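PDB 4GS3: single-stranded DNA-binding protein, which probably binds single-stranded DNA, this chain being the N-terminal oligonucleotide/oligosaccharide-binding (OB) domain of PriB, a primosome protein. Local coordinates for residues N12-G18 / V72-L78; L52-I56 / L95-A99. All coordinates share one frame; numbering follows the deposited sequence.

From the N terminus, the chain runs through 12-18, then 52-56, then returns at 72-78 to pair with 12-18. Contact 1 thus closes a long loop that already holds the first half of contact 2. The chain then goes on to 95-99, which comes back to 52-56, so the two loops cross rather than nest. Contact 1 ties the first strand to strand 71-82, and contact 2 joins strand 49-57 to the last strand, as expected in an OB barrel. The contacts also touch directly: Q77 O and F98 N probably form a hydrogen bond, and the L16 methyl groups pack on L52 and I54 in the barrel core.

Contact 1 (N12-G18 / V72-L78); sequences NTVTLVG and VKIEGQL
N12 grips L78, and from there to G18 and V72 the segments run antiparallel, pairing the first strand of this OB-fold barrel with strand 71-82. The amide of N12 acts as an extra peptide group beyond the start of strand 14-18: OD1 accepts the L78 N-H at 2.9 Å, while ND2 gives a nearly straight bond to L78 O (2.9 Å, 168° at the hydrogen), with that oxygen close to the amide plane. An asparagine suits this place because it offers a donor and an acceptor side by side. Further along, V14 pairs with G76, L16 with I74 and G18 with V72, each pair through two backbone hydrogen bonds.

E75 carries the polar link on the face it shares with T15, V17 and K73. Its CB lies 4.0 Å from V14 O; CG, anti to the backbone N, comes to 3.6 Å from the same oxygen. A bend at chi2 (-80°) then turns the carboxylate toward T13, whose OG1 is 3.6 Å from CD. At the tip, OE1 takes the hydroxyl of T13 at 2.6 Å on its anti lone pair. OE1 also forms a salt bridge with R100 of the last strand, which is likely to stabilise the carboxylate as an anion.

The other face is apolar. L16 and I74 turn toward the core, where both touch I54, and branched aliphatic residues fit there because they fill space without needing polar partners. G76, across from V14 on this face, has no side chain and adopts an almost fully extended backbone that glycine tolerates easily. On the E75 face, the extended chain of K73 runs obliquely past T15, its CE resting 3.7 Å from T15 CG2.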
# COMPACT_ATOMS: atom_id res chain seq x y z
N ASN A 12 -0.19 7.95 -14.53
CA ASN A 12 0.42 6.93 -13.72
C ASN A 12 -0.58 6.64 -12.61
O ASN A 12 -0.67 7.37 -11.62
CB ASN A 12 1.76 7.40 -13.19
CG ASN A 12 2.46 6.41 -12.34
OD1 ASN A 12 1.84 5.45 -11.83
ND2 ASN A 12 3.76 6.60 -12.17
N THR A 13 -1.36 5.56 -12.78
CA THR A 13 -2.38 5.24 -11.83
C THR A 13 -2.41 3.72 -11.67
O THR A 13 -2.38 2.98 -12.63
CB THR A 13 -3.75 5.78 -12.24
OG1 THR A 13 -4.76 5.44 -11.28
CG2 THR A 13 -4.17 5.22 -13.60
N VAL A 14 -2.55 3.32 -10.43
CA VAL A 14 -2.63 1.93 -10.03
C VAL A 14 -3.85 1.77 -9.13
O VAL A 14 -4.01 2.55 -8.19
CB VAL A 14 -1.38 1.51 -9.20
CG1 VAL A 14 -1.50 0.02 -8.81
CG2 VAL A 14 -0.11 1.77 -10.00
N THR A 15 -4.70 0.80 -9.42
CA THR A 15 -5.81 0.43 -8.51
C THR A 15 -5.63 -1.03 -8.15
O THR A 15 -5.49 -1.89 -9.03
CB THR A 15 -7.16 0.70 -9.16
OG1 THR A 15 -7.27 2.09 -9.48
CG2 THR A 15 -8.28 0.34 -8.17
N LEU A 16 -5.70 -1.31 -6.84
CA LEU A 16 -5.54 -2.66 -6.31
C LEU A 16 -6.62 -2.93 -5.29
O LEU A 16 -6.96 -2.04 -4.49
CB LEU A 16 -4.19 -2.82 -5.61
CG LEU A 16 -2.95 -2.53 -6.48
CD1 LEU A 16 -1.73 -2.51 -5.61
CD2 LEU A 16 -2.79 -3.55 -7.60
N VAL A 17 -7.13 -4.16 -5.27
CA VAL A 17 -7.98 -4.63 -4.18
C VAL A 17 -7.35 -5.89 -3.66
O VAL A 17 -7.15 -6.85 -4.40
CB VAL A 17 -9.42 -4.90 -4.64
CG1 VAL A 17 -10.23 -5.36 -3.42
CG2 VAL A 17 -10.05 -3.67 -5.27
N GLY A 18 -7.01 -5.92 -2.38
CA GLY A 18 -6.41 -7.11 -1.80
C GLY A 18 -6.28 -7.00 -0.29
O GLY A 18 -6.96 -6.16 0.33
N VAL A 72 -8.50 -4.07 1.54
CA VAL A 72 -8.46 -2.66 1.17
C VAL A 72 -8.57 -2.54 -0.35
O VAL A 72 -8.17 -3.41 -1.11
CB VAL A 72 -7.19 -1.97 1.66
CG1 VAL A 72 -7.11 -1.94 3.15
CG2 VAL A 72 -5.92 -2.60 1.09
N LYS A 73 -9.07 -1.37 -0.74
CA LYS A 73 -8.92 -0.87 -2.11
C LYS A 73 -7.95 0.31 -2.04
O LYS A 73 -8.17 1.24 -1.24
CB LYS A 73 -10.22 -0.43 -2.71
CG LYS A 73 -10.11 0.09 -4.12
CD LYS A 73 -11.43 0.44 -4.73
CE LYS A 73 -11.34 0.90 -6.14
NZ LYS A 73 -12.62 1.39 -6.71
N ILE A 74 -6.91 0.29 -2.86
CA ILE A 74 -5.91 1.32 -2.92
C ILE A 74 -5.86 1.91 -4.30
O ILE A 74 -5.88 1.16 -5.30
CB ILE A 74 -4.52 0.79 -2.57
CG1 ILE A 74 -4.53 0.29 -1.10
CG2 ILE A 74 -3.40 1.75 -2.79
CD1 ILE A 74 -3.35 -0.50 -0.71
N GLU A 75 -5.77 3.23 -4.40
CA GLU A 75 -5.40 3.92 -5.59
C GLU A 75 -4.07 4.61 -5.32
O GLU A 75 -3.91 5.25 -4.29
CB GLU A 75 -6.40 4.96 -6.11
CG GLU A 75 -6.07 5.40 -7.56
CD GLU A 75 -4.98 6.40 -7.81
OE1 GLU A 75 -4.35 6.41 -8.89
OE2 GLU A 75 -4.69 7.20 -6.88
N GLY A 76 -3.14 4.57 -6.27
CA GLY A 76 -1.90 5.27 -6.10
C GLY A 76 -1.08 5.34 -7.37
O GLY A 76 -1.55 5.05 -8.43
N GLN A 77 0.13 5.77 -7.18
CA GLN A 77 1.08 6.06 -8.24
C GLN A 77 2.19 5.03 -8.17
O GLN A 77 2.74 4.81 -7.07
CB GLN A 77 1.68 7.45 -8.01
CG GLN A 77 2.55 8.02 -9.10
CD GLN A 77 3.01 9.44 -8.77
OE1 GLN A 77 3.45 9.69 -7.65
NE2 GLN A 77 2.83 10.35 -9.68
N LEU A 78 2.61 4.43 -9.27
CA LEU A 78 3.73 3.50 -9.24
C LEU A 78 5.01 4.34 -9.31
O LEU A 78 5.24 5.03 -10.30
CB LEU A 78 3.68 2.51 -10.40
CG LEU A 78 4.67 1.38 -10.38
CD1 LEU A 78 4.51 0.50 -9.14
CD2 LEU A 78 4.54 0.51 -11.64

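Contact 2 (L52-I56 / L95-A99)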
# COMPACT_ATOMS: atom_id res chain seq x y z
N LEU A 52 2.52 -7.21 -3.68
CA LEU A 52 2.80 -5.90 -4.22
C LEU A 52 3.18 -4.91 -3.13
O LEU A 52 2.56 -4.88 -2.08
CB LEU A 52 1.62 -5.37 -5.03
CG LEU A 52 1.18 -6.33 -6.12
CD1 LEU A 52 -0.02 -5.85 -6.86
CD2 LEU A 52 2.29 -6.62 -7.13
N PRO A 53 4.20 -4.10 -3.39
CA PRO A 53 4.67 -3.13 -2.38
C PRO A 53 3.84 -1.87 -2.37
O PRO A 53 3.58 -1.26 -3.41
CB PRO A 53 6.07 -2.82 -2.89
CG PRO A 53 5.93 -2.90 -4.40
CD PRO A 53 5.01 -4.06 -4.60
N ILE A 54 3.42 -1.48 -1.17
CA ILE A 54 2.67 -0.27 -0.95
C ILE A 54 3.46 0.65 0.02
O ILE A 54 4.07 0.16 0.97
CB ILE A 54 1.28 -0.55 -0.32
CG1 ILE A 54 0.55 -1.73 -0.98
CG2 ILE A 54 0.43 0.70 -0.32
CD1 ILE A 54 0.26 -1.59 -2.46
N THR A 55 3.37 1.94 -0.21
CA THR A 55 3.87 2.96 0.71
C THR A 55 2.73 3.89 1.03
O THR A 55 2.03 4.32 0.10
CB THR A 55 5.06 3.72 0.13
OG1 THR A 55 6.13 2.79 -0.09
CG2 THR A 55 5.50 4.88 1.02
N ILE A 56 2.55 4.20 2.30
CA ILE A 56 1.47 5.05 2.69
C ILE A 56 1.88 5.97 3.81
O ILE A 56 2.59 5.60 4.75
CB ILE A 56 0.27 4.15 3.09
CG1 ILE A 56 -0.97 5.00 3.30
CG2 ILE A 56 0.56 3.27 4.31
CD1 ILE A 56 -2.26 4.17 3.15
N LEU A 95 10.80 -0.04 -6.00
CA LEU A 95 9.49 0.27 -6.57
C LEU A 95 8.46 0.18 -5.48
O LEU A 95 8.49 -0.71 -4.60
CB LEU A 95 9.13 -0.76 -7.64
CG LEU A 95 9.99 -0.64 -8.88
CD1 LEU A 95 9.87 -1.86 -9.75
CD2 LEU A 95 9.58 0.58 -9.69
N THR A 96 7.47 1.08 -5.54
CA THR A 96 6.35 1.02 -4.62
C THR A 96 5.13 1.61 -5.26
O THR A 96 5.24 2.51 -6.11
CB THR A 96 6.73 1.72 -3.28
OG1 THR A 96 5.76 1.27 -2.32
CG2 THR A 96 6.74 3.24 -3.41
N VAL A 97 3.97 1.18 -4.79
CA VAL A 97 2.71 1.84 -5.09
C VAL A 97 2.54 2.86 -3.99
O VAL A 97 2.25 2.50 -2.83
CB VAL A 97 1.56 0.87 -5.19
CG1 VAL A 97 0.26 1.66 -5.46
CG2 VAL A 97 1.79 -0.20 -6.24
N PHE A 98 2.68 4.13 -4.32
CA PHE A 98 2.56 5.22 -3.38
C PHE A 98 1.09 5.58 -3.31
O PHE A 98 0.50 6.11 -4.25
CB PHE A 98 3.41 6.40 -3.84
CG PHE A 98 3.56 7.48 -2.81
CD1 PHE A 98 4.53 7.40 -1.83
CD2 PHE A 98 2.76 8.58 -2.85
CE1 PHE A 98 4.71 8.39 -0.91
CE2 PHE A 98 2.91 9.60 -1.91
CZ PHE A 98 3.88 9.50 -0.94
N ALA A 99 0.45 5.29 -2.15
CA ALA A 99 -0.97 5.39 -2.03
C ALA A 99 -1.41 6.85 -2.03
O ALA A 99 -0.83 7.69 -1.38
CB ALA A 99 -1.44 4.69 -0.75
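T55 holds OG1 beside its backbone N, anti to the carbonyl carbon (chi1 -62°), and T96 turns its own hydroxyl anti to its N (chi1 -163°); the two side chains thereby meet at about a right angle, and T96 OG1 donates to T55 OG1 at 2.7 Å. T55 OG1 also bonds to N37 OD1 on strand 33-43, so this one oxygen links three strands, a task for which a small residue with a hydroxyl is well suited. With a valine here that oxygen is gone, which would probably leave the T96 hydroxyl without its acceptor and N37 OD1 without its mate.

The backbones run parallel, the pairing of strand 49-57 with strand 93-105 that closes an OB barrel. V97 N reaches P53 O at 2.8 Å, and T55 N approaches V97 O from above its carbonyl plane. P53 has no N-H to give; its ring instead sets CG 3.4 Å from L95 O.

Toward the core, I54 and V97 lie side by side and point the same way, I54 CD1 3.9 Å from V97 CB, with V14 packed on V97 and L16 on I54 from the first strand. Further along this side, the small methyl of A99 lets the isoleucine come close, I56 CD1 lying 4.0 Å from A99 CB. On the other face, the T55 methyl CG2 sits obliquely to the F98 ring, 3.9 Å from F98 CD1, while R79 makes a cation-pi contact with that ring. A99 N meets T55 O almost dead straight, at 2.9 Å.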